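Pyridoxal phosphate homeostasis protein (Bifidobacterium adolescentis ATCC 15703, PDB 3CPG) probably binds pyridoxal 5'-phosphate and takes part in keeping the level of this cofactor in balance. Local coordinates at residues Arg21-Ile25 with Gly264-Phe268; Gly200-Ile204 with Leu221-Arg225; Gly98-Gly102 with Ala112-Phe117; Arg35-Glu40 with Met250-Ile254; Ala147-Ser151 with Ile190-Ile196. All blocks are in the same frame, centred on the assembly; numbering follows the deposited sequence.

Contact 1: residues Arg21-Ile25 with Gly264-Phe268; sequences RAREI and GTAIF. With ACT (acetate ion), chain B.
Arg21 sends CG anti to the backbone N (chi1 -178°) and bends at chi2 (70°), which carries the guanidinium along helix 19-42 to Phe268, while the ring of Phe268 is turned back beside its own N (chi1 -58°) to meet Ile25. The pairing joins the N-terminal helix to the loop that follows strand 260-263 of the TIM barrel, the last modelled piece of the chain. NH2 of Arg21 gives a hydrogen bond to O of Phe268 at 2.9 Å; it arrives in the carbonyl plane on a lone pair. On the same side chain NH1 forms a salt bridge with OE1 of Glu24, 3.0 Å away and met from above the carboxylate plane, and NH2 has a second acidic mate in Glu63. A water links NH1 of Arg21 to O of Ile267. With one face of the guanidinium lying over CG1 of Ile25, the group is held by packing as well as by charge. A leucine in place of Arg21 would probably leave the Phe268 carbonyl without this donor and both Glu24 and Glu63 without this positive partner. Beside these polar groups, CD1 of Ile25 meets the edge of the Phe268 ring at CD1, 4.0 Å away, and CG2 of Ile267 sits over the centre of one ring face. At the start of the loop an acetate, probably from the crystallisation liquor, is held by Gly264 N, which reaches its OXT at 2.9 Å, and by Thr265 N, which reaches its O at 2.9 Å.

Contact 2: residues Gly200-Ile204 with Leu221-Arg225; sequences GLMTI and LRKTR
Leu201 and Leu221 carry most of this buried contact, which no hydrogen bond crosses, one on strand 196-202 and the other on helix 211-231. Their side chains point toward each other. The CB of Leu201 rests against CD1 of Leu221 at 3.7 Å, and the CD1 methyl of Leu201 pushes on between the side chains to the helix backbone, where it lies 3.5 Å from O of Leu221 and equally near N of Arg225. That oxygen and nitrogen are already paired in a helical hydrogen bond, so the methyl covers a turn whose polar atoms are satisfied. The same CD1 meets CG2 of Thr224 at 3.6 Å and also touches CB of Arg225, so it is seated among three helix residues. Leu221 keeps CG anti to its backbone N (chi1 -159°) and forks over the strand: CD1 turns to Leu201, while CD2 goes to CG2 of Thr203 at 3.8 Å, Thr203 and Leu221 lying alongside each other, head to tail. The hydroxyl of Thr203 is engaged with Val167 O, and that of Thr224 with His220 O. The axes of segments 200-202 and 221-225 approach to 8.7 Å, 159° apart in direction, as expected inside a beta-alpha-beta unit of a TIM barrel. Helix 211-231 here covers the outside of the sheet, with Leu221 also touching Leu242 of strand 241-243 and Leu201 reaching Leu165 of strand 161-166.

Contact 3: residues Gly98-Gly102 with Ala112-Phe117; sequences GFSLG and AEHIPF
The shortest polar bond between the two strands runs from Ile115 N to Ser100 O, 2.8 Å and nearly straight at 165°. Ser100 N gives to Glu113 O at 3.1 Å and Gly102 N to Ile115 O at 3.0 Å, completing a parallel pairing in which Ser100 stands level with His114 and Leu101 with Ile115. A side chain adds a fourth bond: the His114 ring, its CG anti to the backbone N (chi1 179°), lies along the strands and gives NE2-H to Gly102 O at 3.0 Å, the acceptor lying in the ring plane. Ser100 OG sits at the edge of the same ring, and a water joins this hydroxyl to Ala112 O. On the other face of the sheet Phe99, Leu101, Glu113 and Ile115 come together. CD1 of Ile115 lies over one face of the Phe99 ring in a CH-pi contact, 3.9 Å from the centroid and offset toward the rim, while Glu113 runs beside the ring with its carboxylate turned about 80° from it. Replacing Phe99 with an alanine would probably open a gap above the CD1 methyl of Ile115 and leave the aliphatic part of Glu113 without its neighbour. Leu101 CD1 packs on Ile115 CG2 at 3.8 Å. Phe99 also reaches Cys94 of helix 80-96 and Ile68 of helix 61-69, and Gly98, with positive phi, is the C-prime residue of the Schellman motif that ends helix 80-96. Strand 99-101 is an extra strand parallel to the start of TIM-barrel strand 113-119, the helices packing on the Phe99, Leu101 and Ile115 face.

Contact 4: residues Arg35-Glu40 with Met250-Ile254; sequences RIAAAE and MELAI
A salt bridge joins Arg35 to Glu251. The guanidinium meets the carboxylate side-on: NE gives to OE2 at 3.0 Å and NH2 to OE1 at 3.0 Å, each oxygen using its syn lone pair, with the two planes only 9° apart. A bend at chi3 of Arg35 (61°) and another at chi2 of Glu251 bring the groups into this common plane. NH2 of Arg35 is also bonded to Thr247 O, which helps fix the rotation of the group. Over the centre of one guanidinium face sits the CE methyl of the selenomethionine Met250, 3.8 Å from CZ of Arg35. Water adds a further tie, giving hydrogen bonds to both Arg35 O and Glu251 OE2. Helices 19-42 and 250-255, which this contact joins, flank strand 260-263 of the TIM barrel, and their short segments cross at -40° with axes 9.2 Å apart. Apolar contacts fill the space between them. The small Ala39 permits a close approach, its CB meeting CD1 of Ile254 at 3.6 Å, and the same methyl lies against Ile36. CG2 of Ile254 touches the backbone of Glu40, whose OE2 accepts from Val50 N. On the barrel side, Ile36 and Ile254 both rest on Val261 of strand 260-263.

Contact 5: residues Ala147-Ser151 with Ile190-Ile196; sequences AEKIS and IGTLDGI
Ala147 and Leu193 point at each other between helix 144-157 and the turn after helix 183-191. The CD1 methyl of Leu193 reaches the helix over Ala147, 3.7 Å from its CB, and also lies against the backbone at Glu148 N. The CB of Ala147 meets CG1 of Ile190 at 3.7 Å as well, so this small side chain is seated between two larger ones. Ile150 and Ile196 cross at about a right angle, touching through their CG2 methyls at 4.0 Å. Ile196 holds CG1 between its N and carbonyl carbon (chi1 56°), which directs CD1 toward Ala147 while CG2 goes to Ile150. One polar bond tops this apolar set: Ser151 OG, anti to its own N (chi1 171°), donates a hydrogen bond to Asp194 O at 2.7 Å, the donor tilted 20° from the carbonyl plane. Gly195, with positive phi, follows and turns the chain into strand 196-202. The contact thus joins two neighbouring helices on the outside of the barrel: Ile150 and Ile196 both touch Val161 of strand 161-166, and Ala147 packs on Val141 of strand 137-141.

Contacts 2 and 4 are buried, contacts 1 and 5 partly so, and contact 3 lies at the surface. Contacts 1 and 4 share helix 19-42 and touch, Ala266 CB lying 4.2 Å from Arg35 NH1; each uses an arginine on that helix, one to hold a backbone carbonyl (Phe268 O), the other a carboxylate. Contacts 2 and 3 reach the same sheet on opposite sides of the chain's centre, contact 2 by apolar helix-on-strand packing without a hydrogen bond, contact 3 by backbone pairing. Contacts 5 and 2 follow in sequence, through helix 183-191 and strand 196-202. The loop closed by contact 1 encloses the other four.

Contact 1: residues Arg21-Ile25 with Gly264-Phe268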
# COMPACT_ATOMS: atom_id res chain seq x y z
N ARG A 21 24.40 8.65 2.29
CA ARG A 21 23.19 7.95 1.85
C ARG A 21 22.06 8.15 2.86
O ARG A 21 20.91 8.38 2.48
CB ARG A 21 23.46 6.46 1.68
CG ARG A 21 22.26 5.67 1.16
CD ARG A 21 21.97 6.01 -0.29
NE ARG A 21 20.75 5.35 -0.76
CZ ARG A 21 19.75 5.99 -1.35
NH1 ARG A 21 19.82 7.31 -1.54
NH2 ARG A 21 18.67 5.33 -1.73
N ALA A 22 22.39 8.05 4.14
CA ALA A 22 21.40 8.24 5.19
C ALA A 22 20.82 9.65 5.10
O ALA A 22 19.62 9.85 5.31
CB ALA A 22 22.02 8.01 6.56
N ARG A 23 21.67 10.63 4.78
CA ARG A 23 21.21 12.01 4.66
C ARG A 23 20.27 12.17 3.46
O ARG A 23 19.25 12.85 3.56
CB ARG A 23 22.40 12.98 4.50
CG ARG A 23 23.26 13.14 5.74
CD ARG A 23 24.11 14.41 5.66
NE ARG A 23 25.06 14.40 4.55
CZ ARG A 23 26.24 13.78 4.58
NH1 ARG A 23 26.62 13.12 5.66
NH2 ARG A 23 27.03 13.83 3.52
N GLU A 24 20.62 11.55 2.34
CA GLU A 24 19.80 11.63 1.14
C GLU A 24 18.39 11.11 1.41
O GLU A 24 17.40 11.74 1.05
CB GLU A 24 20.40 10.80 0.00
CG GLU A 24 21.81 11.20 -0.41
CD GLU A 24 22.33 10.37 -1.57
OE1 GLU A 24 22.17 9.13 -1.54
OE2 GLU A 24 22.89 10.96 -2.52
N ILE A 25 18.32 9.95 2.05
CA ILE A 25 17.03 9.33 2.37
C ILE A 25 16.24 10.16 3.37
O ILE A 25 15.02 10.29 3.26
CB ILE A 25 17.25 7.90 2.90
CG1 ILE A 25 17.88 7.05 1.79
CG2 ILE A 25 15.92 7.28 3.35
CD1 ILE A 25 18.18 5.62 2.19
N GLY A 264 8.35 5.90 -3.87
CA GLY A 264 9.64 5.23 -3.96
C GLY A 264 10.75 6.19 -4.32
O GLY A 264 11.56 6.56 -3.47
N THR A 265 10.78 6.61 -5.58
CA THR A 265 11.81 7.51 -6.09
C THR A 265 12.02 8.82 -5.31
O THR A 265 13.17 9.22 -5.06
CB THR A 265 11.55 7.85 -7.57
OG1 THR A 265 11.47 6.64 -8.32
CG2 THR A 265 12.66 8.71 -8.13
N ALA A 266 10.94 9.49 -4.93
CA ALA A 266 11.07 10.75 -4.20
C ALA A 266 11.79 10.57 -2.87
O ALA A 266 12.31 11.53 -2.30
CB ALA A 266 9.70 11.37 -3.98
N ILE A 267 11.81 9.34 -2.37
CA ILE A 267 12.46 9.04 -1.10
C ILE A 267 13.86 8.48 -1.28
O ILE A 267 14.83 8.99 -0.70
CB ILE A 267 11.65 8.00 -0.28
CG1 ILE A 267 10.34 8.63 0.22
CG2 ILE A 267 12.49 7.49 0.90
CD1 ILE A 267 9.42 7.65 0.91
N PHE A 268 13.97 7.44 -2.08
CA PHE A 268 15.23 6.76 -2.32
C PHE A 268 16.01 7.23 -3.55
O PHE A 268 17.16 6.82 -3.74
CB PHE A 268 14.97 5.26 -2.41
CG PHE A 268 14.33 4.69 -1.18
CD1 PHE A 268 15.04 4.60 0.01
CD2 PHE A 268 13.00 4.27 -1.20
CE1 PHE A 268 14.44 4.09 1.17
CE2 PHE A 268 12.39 3.76 -0.05
CZ PHE A 268 13.12 3.67 1.14
C ACT B . 7.66 6.11 -7.33
O ACT B . 8.67 5.46 -7.12
OXT ACT B . 7.11 6.68 -6.40
CH3 ACT B . 7.10 6.21 -8.72
O HOH W 1 17.57 9.29 -1.56

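Contact 2: residues Gly200-Ile204 with Leu221-Arg225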
# COMPACT_ATOMS: atom_id res chain seq x y z
N GLY A 200 -10.06 -1.34 1.75
CA GLY A 200 -10.10 -0.25 0.80
C GLY A 200 -9.75 -0.66 -0.62
O GLY A 200 -9.76 -1.85 -0.95
N LEU A 201 -9.45 0.32 -1.45
CA LEU A 201 -9.10 0.09 -2.85
C LEU A 201 -7.70 0.64 -3.16
O LEU A 201 -7.18 1.46 -2.42
CB LEU A 201 -10.12 0.78 -3.77
CG LEU A 201 -11.61 0.48 -3.51
CD1 LEU A 201 -12.46 1.31 -4.46
CD2 LEU A 201 -11.88 -1.00 -3.68
N MSE A 202 -7.12 0.17 -4.26
CA MSE A 202 -5.79 0.61 -4.67
C MSE A 202 -5.73 0.69 -6.18
O MSE A 202 -6.44 -0.02 -6.88
CB MSE A 202 -4.74 -0.41 -4.19
CG MSE A 202 -3.26 -0.06 -4.52
SE MSE A 202 -2.59 -0.45 -6.31
CE MSE A 202 -1.63 -2.05 -5.92
N THR A 203 -4.91 1.59 -6.70
CA THR A 203 -4.73 1.67 -8.14
C THR A 203 -3.35 2.21 -8.47
O THR A 203 -2.77 3.01 -7.73
CB THR A 203 -5.78 2.57 -8.84
OG1 THR A 203 -5.67 2.39 -10.26
CG2 THR A 203 -5.53 4.03 -8.53
N ILE A 204 -2.82 1.73 -9.59
CA ILE A 204 -1.52 2.17 -10.07
C ILE A 204 -1.74 3.45 -10.88
O ILE A 204 -0.81 4.20 -11.16
CB ILE A 204 -0.87 1.08 -10.94
CG1 ILE A 204 -0.66 -0.18 -10.10
CG2 ILE A 204 0.44 1.58 -11.52
CD1 ILE A 204 -0.11 -1.36 -10.89
N LEU A 221 -11.91 5.84 -8.41
CA LEU A 221 -11.59 4.96 -7.29
C LEU A 221 -12.28 5.45 -6.01
O LEU A 221 -12.83 4.66 -5.25
CB LEU A 221 -10.08 4.89 -7.05
CG LEU A 221 -9.65 3.65 -6.27
CD1 LEU A 221 -9.86 2.41 -7.13
CD2 LEU A 221 -8.18 3.78 -5.87
N ARG A 222 -12.25 6.76 -5.78
CA ARG A 222 -12.88 7.33 -4.59
C ARG A 222 -14.39 7.07 -4.59
O ARG A 222 -14.95 6.66 -3.57
CB ARG A 222 -12.64 8.84 -4.50
CG ARG A 222 -13.24 9.45 -3.24
CD ARG A 222 -13.22 10.96 -3.23
NE ARG A 222 -14.16 11.54 -4.19
CZ ARG A 222 -13.81 12.09 -5.35
NH1 ARG A 222 -12.53 12.14 -5.70
NH2 ARG A 222 -14.74 12.58 -6.16
N LYS A 223 -15.04 7.32 -5.72
CA LYS A 223 -16.49 7.11 -5.81
C LYS A 223 -16.83 5.64 -5.60
O LYS A 223 -17.83 5.31 -4.95
CB LYS A 223 -17.01 7.56 -7.17
CG LYS A 223 -16.96 9.07 -7.38
CD LYS A 223 -17.55 9.46 -8.72
CE LYS A 223 -17.49 10.96 -8.92
NZ LYS A 223 -18.10 11.36 -10.23
N THR A 224 -16.02 4.76 -6.16
CA THR A 224 -16.23 3.32 -6.02
C THR A 224 -16.13 2.95 -4.55
O THR A 224 -16.95 2.20 -4.03
CB THR A 224 -15.20 2.53 -6.84
OG1 THR A 224 -15.40 2.79 -8.24
CG2 THR A 224 -15.33 1.03 -6.58
N ARG A 225 -15.11 3.47 -3.88
CA ARG A 225 -14.91 3.23 -2.46
C ARG A 225 -16.16 3.68 -1.69
O ARG A 225 -16.67 2.97 -0.82
CB ARG A 225 -13.67 4.00 -1.98
CG ARG A 225 -13.24 3.81 -0.52
CD ARG A 225 -14.07 4.63 0.46
NE ARG A 225 -14.17 6.05 0.10
CZ ARG A 225 -13.28 6.99 0.39
NH1 ARG A 225 -12.17 6.69 1.05
NH2 ARG A 225 -13.50 8.24 0.01

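Contact 3: residues Gly98-Gly102 with Ala112-Phe117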
# COMPACT_ATOMS: atom_id res chain seq x y z
N GLY A 98 11.33 0.52 18.78
CA GLY A 98 10.04 0.65 19.45
C GLY A 98 8.80 0.52 18.57
O GLY A 98 7.73 1.01 18.93
N PHE A 99 8.95 -0.15 17.43
CA PHE A 99 7.84 -0.34 16.50
C PHE A 99 7.56 -1.81 16.24
O PHE A 99 8.47 -2.64 16.26
CB PHE A 99 8.15 0.27 15.13
CG PHE A 99 8.44 1.74 15.16
CD1 PHE A 99 7.45 2.65 15.50
CD2 PHE A 99 9.70 2.21 14.80
CE1 PHE A 99 7.71 4.02 15.49
CE2 PHE A 99 9.97 3.58 14.79
CZ PHE A 99 8.98 4.48 15.13
N SER A 100 6.29 -2.14 16.00
CA SER A 100 5.93 -3.50 15.65
C SER A 100 5.83 -3.38 14.13
O SER A 100 5.47 -2.32 13.61
CB SER A 100 4.58 -3.90 16.27
OG SER A 100 3.52 -3.06 15.87
N LEU A 101 6.17 -4.44 13.40
CA LEU A 101 6.13 -4.39 11.94
C LEU A 101 5.32 -5.52 11.34
O LEU A 101 5.59 -6.69 11.61
CB LEU A 101 7.56 -4.47 11.39
CG LEU A 101 7.72 -4.54 9.87
CD1 LEU A 101 7.34 -3.20 9.24
CD2 LEU A 101 9.16 -4.89 9.52
N GLY A 102 4.34 -5.18 10.51
CA GLY A 102 3.50 -6.19 9.89
C GLY A 102 2.97 -7.15 10.93
O GLY A 102 2.55 -6.74 12.01
N ALA A 112 3.58 -0.11 21.69
CA ALA A 112 4.45 0.23 20.58
C ALA A 112 3.63 0.59 19.34
O ALA A 112 2.65 -0.07 19.03
CB ALA A 112 5.38 -0.94 20.26
N GLU A 113 4.04 1.66 18.65
CA GLU A 113 3.33 2.07 17.44
C GLU A 113 3.52 0.97 16.41
O GLU A 113 4.59 0.37 16.34
CB GLU A 113 3.89 3.37 16.89
CG GLU A 113 3.14 3.86 15.65
CD GLU A 113 3.62 5.20 15.16
OE1 GLU A 113 4.39 5.87 15.88
OE2 GLU A 113 3.23 5.60 14.04
N HIS A 114 2.48 0.71 15.63
CA HIS A 114 2.56 -0.33 14.61
C HIS A 114 2.85 0.25 13.23
O HIS A 114 2.25 1.25 12.83
CB HIS A 114 1.24 -1.12 14.59
CG HIS A 114 1.21 -2.21 13.56
ND1 HIS A 114 0.46 -2.13 12.40
CD2 HIS A 114 1.85 -3.40 13.51
CE1 HIS A 114 0.64 -3.22 11.69
NE2 HIS A 114 1.47 -4.01 12.33
N ILE A 115 3.78 -0.39 12.53
CA ILE A 115 4.15 0.03 11.17
C ILE A 115 3.62 -1.03 10.20
O ILE A 115 4.10 -2.17 10.18
CB ILE A 115 5.68 0.15 11.00
CG1 ILE A 115 6.21 1.32 11.83
CG2 ILE A 115 6.04 0.35 9.53
CD1 ILE A 115 7.71 1.53 11.73
N PRO A 116 2.61 -0.68 9.40
CA PRO A 116 2.07 -1.66 8.45
C PRO A 116 3.12 -2.09 7.43
O PRO A 116 3.94 -1.28 6.99
CB PRO A 116 0.90 -0.92 7.81
CG PRO A 116 0.43 -0.04 8.93
CD PRO A 116 1.73 0.50 9.48
N PHE A 117 3.10 -3.37 7.06
CA PHE A 117 4.03 -3.91 6.08
C PHE A 117 3.12 -4.48 5.00
O PHE A 117 2.52 -5.54 5.19
CB PHE A 117 4.89 -5.01 6.73
CG PHE A 117 6.08 -5.45 5.90
CD1 PHE A 117 7.13 -6.14 6.50
CD2 PHE A 117 6.13 -5.23 4.52
CE1 PHE A 117 8.22 -6.60 5.75
CE2 PHE A 117 7.21 -5.68 3.77
CZ PHE A 117 8.26 -6.36 4.38
O HOH W 2 6.37 3.42 19.44
O HOH W 3 2.36 -2.67 18.29

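Contact 4: residues Arg35-Glu40 with Met250-Ile254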
# COMPACT_ATOMS: atom_id res chain seq x y z
N ARG A 35 5.57 17.77 1.07
CA ARG A 35 4.72 17.79 -0.12
C ARG A 35 3.32 17.29 0.23
O ARG A 35 2.32 17.85 -0.21
CB ARG A 35 5.30 16.92 -1.24
CG ARG A 35 6.49 17.53 -1.95
CD ARG A 35 7.07 16.57 -2.97
NE ARG A 35 6.11 16.23 -4.01
CZ ARG A 35 6.36 15.38 -5.00
NH1 ARG A 35 7.55 14.78 -5.09
NH2 ARG A 35 5.44 15.13 -5.92
N ILE A 36 3.26 16.24 1.03
CA ILE A 36 1.98 15.70 1.45
C ILE A 36 1.21 16.77 2.22
O ILE A 36 0.04 17.02 1.94
CB ILE A 36 2.17 14.43 2.31
CG1 ILE A 36 2.76 13.31 1.44
CG2 ILE A 36 0.83 13.98 2.92
CD1 ILE A 36 3.11 12.04 2.19
N ALA A 37 1.87 17.41 3.18
CA ALA A 37 1.23 18.46 3.96
C ALA A 37 0.75 19.59 3.06
O ALA A 37 -0.37 20.08 3.22
CB ALA A 37 2.21 19.00 5.01
N ALA A 38 1.59 20.01 2.11
CA ALA A 38 1.21 21.09 1.20
C ALA A 38 0.02 20.68 0.34
O ALA A 38 -0.86 21.50 0.06
CB ALA A 38 2.40 21.46 0.31
N ALA A 39 -0.02 19.41 -0.07
CA ALA A 39 -1.11 18.91 -0.90
C ALA A 39 -2.41 18.87 -0.12
O ALA A 39 -3.47 19.19 -0.65
CB ALA A 39 -0.77 17.52 -1.41
N GLU A 40 -2.34 18.47 1.15
CA GLU A 40 -3.54 18.41 1.98
C GLU A 40 -4.10 19.83 2.15
O GLU A 40 -5.30 20.05 2.05
CB GLU A 40 -3.21 17.82 3.35
CG GLU A 40 -2.67 16.39 3.29
CD GLU A 40 -2.30 15.85 4.66
OE1 GLU A 40 -1.62 16.58 5.42
OE2 GLU A 40 -2.67 14.70 4.98
N MSE A 250 1.33 12.37 -6.79
CA MSE A 250 0.72 12.37 -5.46
C MSE A 250 -0.14 13.60 -5.15
O MSE A 250 -1.14 13.50 -4.44
CB MSE A 250 1.78 12.19 -4.37
CG MSE A 250 2.78 13.31 -4.21
SE MSE A 250 3.93 13.03 -2.67
CE MSE A 250 5.30 12.02 -3.53
N GLU A 251 0.23 14.76 -5.69
CA GLU A 251 -0.56 15.97 -5.45
C GLU A 251 -1.99 15.77 -5.98
O GLU A 251 -2.96 16.10 -5.30
CB GLU A 251 0.07 17.19 -6.14
CG GLU A 251 1.22 17.85 -5.40
CD GLU A 251 2.47 17.00 -5.33
OE1 GLU A 251 2.66 16.13 -6.21
OE2 GLU A 251 3.28 17.22 -4.41
N LEU A 252 -2.10 15.23 -7.19
CA LEU A 252 -3.41 14.99 -7.79
C LEU A 252 -4.19 13.92 -7.02
O LEU A 252 -5.40 14.03 -6.82
CB LEU A 252 -3.24 14.55 -9.25
CG LEU A 252 -2.59 15.57 -10.20
CD1 LEU A 252 -2.29 14.90 -11.53
CD2 LEU A 252 -3.52 16.76 -10.39
N ALA A 253 -3.48 12.88 -6.59
CA ALA A 253 -4.12 11.80 -5.84
C ALA A 253 -4.71 12.36 -4.56
O ALA A 253 -5.83 12.05 -4.19
CB ALA A 253 -3.10 10.71 -5.52
N ILE A 254 -3.93 13.19 -3.87
CA ILE A 254 -4.40 13.76 -2.62
C ILE A 254 -5.58 14.70 -2.85
O ILE A 254 -6.51 14.75 -2.04
CB ILE A 254 -3.24 14.47 -1.89
CG1 ILE A 254 -2.20 13.42 -1.47
CG2 ILE A 254 -3.76 15.21 -0.67
CD1 ILE A 254 -0.93 13.97 -0.89
O HOH W 4 2.75 19.22 -2.53
O HOH W 5 -3.83 18.79 -3.56

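Contact 5: residues Ala147-Ser151 with Ile190-Ile196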
# COMPACT_ATOMS: atom_id res chain seq x y z
N ALA A 147 -8.56 -13.43 -4.42
CA ALA A 147 -9.07 -13.24 -3.07
C ALA A 147 -9.44 -14.58 -2.43
O ALA A 147 -9.20 -14.79 -1.24
CB ALA A 147 -10.29 -12.32 -3.09
N GLU A 148 -10.02 -15.47 -3.22
CA GLU A 148 -10.40 -16.79 -2.72
C GLU A 148 -9.16 -17.60 -2.36
O GLU A 148 -9.13 -18.29 -1.34
CB GLU A 148 -11.21 -17.56 -3.77
CG GLU A 148 -12.56 -16.97 -4.12
CD GLU A 148 -13.29 -17.77 -5.19
OE1 GLU A 148 -12.68 -18.04 -6.25
OE2 GLU A 148 -14.47 -18.12 -4.98
N LYS A 149 -8.14 -17.52 -3.20
CA LYS A 149 -6.90 -18.26 -2.95
C LYS A 149 -6.24 -17.77 -1.66
O LYS A 149 -5.71 -18.55 -0.89
CB LYS A 149 -5.94 -18.11 -4.13
CG LYS A 149 -6.45 -18.73 -5.40
CD LYS A 149 -5.53 -18.45 -6.57
CE LYS A 149 -6.10 -19.00 -7.86
NZ LYS A 149 -5.20 -18.73 -9.01
N ILE A 150 -6.28 -16.46 -1.44
CA ILE A 150 -5.69 -15.90 -0.23
C ILE A 150 -6.54 -16.32 0.97
O ILE A 150 -6.02 -16.68 2.02
CB ILE A 150 -5.61 -14.36 -0.32
CG1 ILE A 150 -4.65 -13.97 -1.45
CG2 ILE A 150 -5.17 -13.76 1.02
CD1 ILE A 150 -4.58 -12.48 -1.75
N SER A 151 -7.86 -16.30 0.79
CA SER A 151 -8.78 -16.68 1.85
C SER A 151 -8.53 -18.12 2.33
O SER A 151 -8.41 -18.38 3.53
CB SER A 151 -10.22 -16.56 1.37
OG SER A 151 -11.13 -17.11 2.30
N ILE A 190 -15.65 -10.31 -2.12
CA ILE A 190 -14.48 -10.40 -1.25
C ILE A 190 -14.92 -10.23 0.21
O ILE A 190 -14.40 -10.89 1.11
CB ILE A 190 -13.43 -9.31 -1.59
CG1 ILE A 190 -12.83 -9.60 -2.97
CG2 ILE A 190 -12.34 -9.27 -0.52
CD1 ILE A 190 -11.85 -8.55 -3.46
N GLY A 191 -15.89 -9.35 0.43
CA GLY A 191 -16.38 -9.12 1.78
C GLY A 191 -16.98 -10.34 2.44
O GLY A 191 -17.07 -10.40 3.67
N THR A 192 -17.39 -11.32 1.64
CA THR A 192 -17.99 -12.54 2.18
C THR A 192 -16.98 -13.62 2.53
O THR A 192 -17.32 -14.61 3.17
CB THR A 192 -19.01 -13.15 1.20
OG1 THR A 192 -18.32 -13.65 0.04
CG2 THR A 192 -20.03 -12.12 0.77
N LEU A 193 -15.73 -13.43 2.11
CA LEU A 193 -14.69 -14.42 2.37
C LEU A 193 -14.08 -14.33 3.76
O LEU A 193 -13.79 -13.24 4.25
CB LEU A 193 -13.57 -14.28 1.33
CG LEU A 193 -13.99 -14.47 -0.13
CD1 LEU A 193 -12.83 -14.13 -1.06
CD2 LEU A 193 -14.44 -15.91 -0.34
N ASP A 194 -13.91 -15.49 4.40
CA ASP A 194 -13.31 -15.54 5.73
C ASP A 194 -11.80 -15.40 5.59
O ASP A 194 -11.25 -15.61 4.51
CB ASP A 194 -13.62 -16.87 6.42
CG ASP A 194 -15.10 -17.08 6.68
OD1 ASP A 194 -15.76 -16.14 7.19
OD2 ASP A 194 -15.61 -18.18 6.38
N GLY A 195 -11.13 -15.03 6.68
CA GLY A 195 -9.68 -14.90 6.63
C GLY A 195 -9.16 -13.62 5.98
O GLY A 195 -7.95 -13.40 5.95
N ILE A 196 -10.05 -12.79 5.45
CA ILE A 196 -9.62 -11.54 4.85
C ILE A 196 -10.48 -10.37 5.28
O ILE A 196 -11.67 -10.52 5.59
CB ILE A 196 -9.61 -11.60 3.29
CG1 ILE A 196 -10.98 -11.99 2.76
CG2 ILE A 196 -8.54 -12.58 2.81
CD1 ILE A 196 -11.03 -12.09 1.24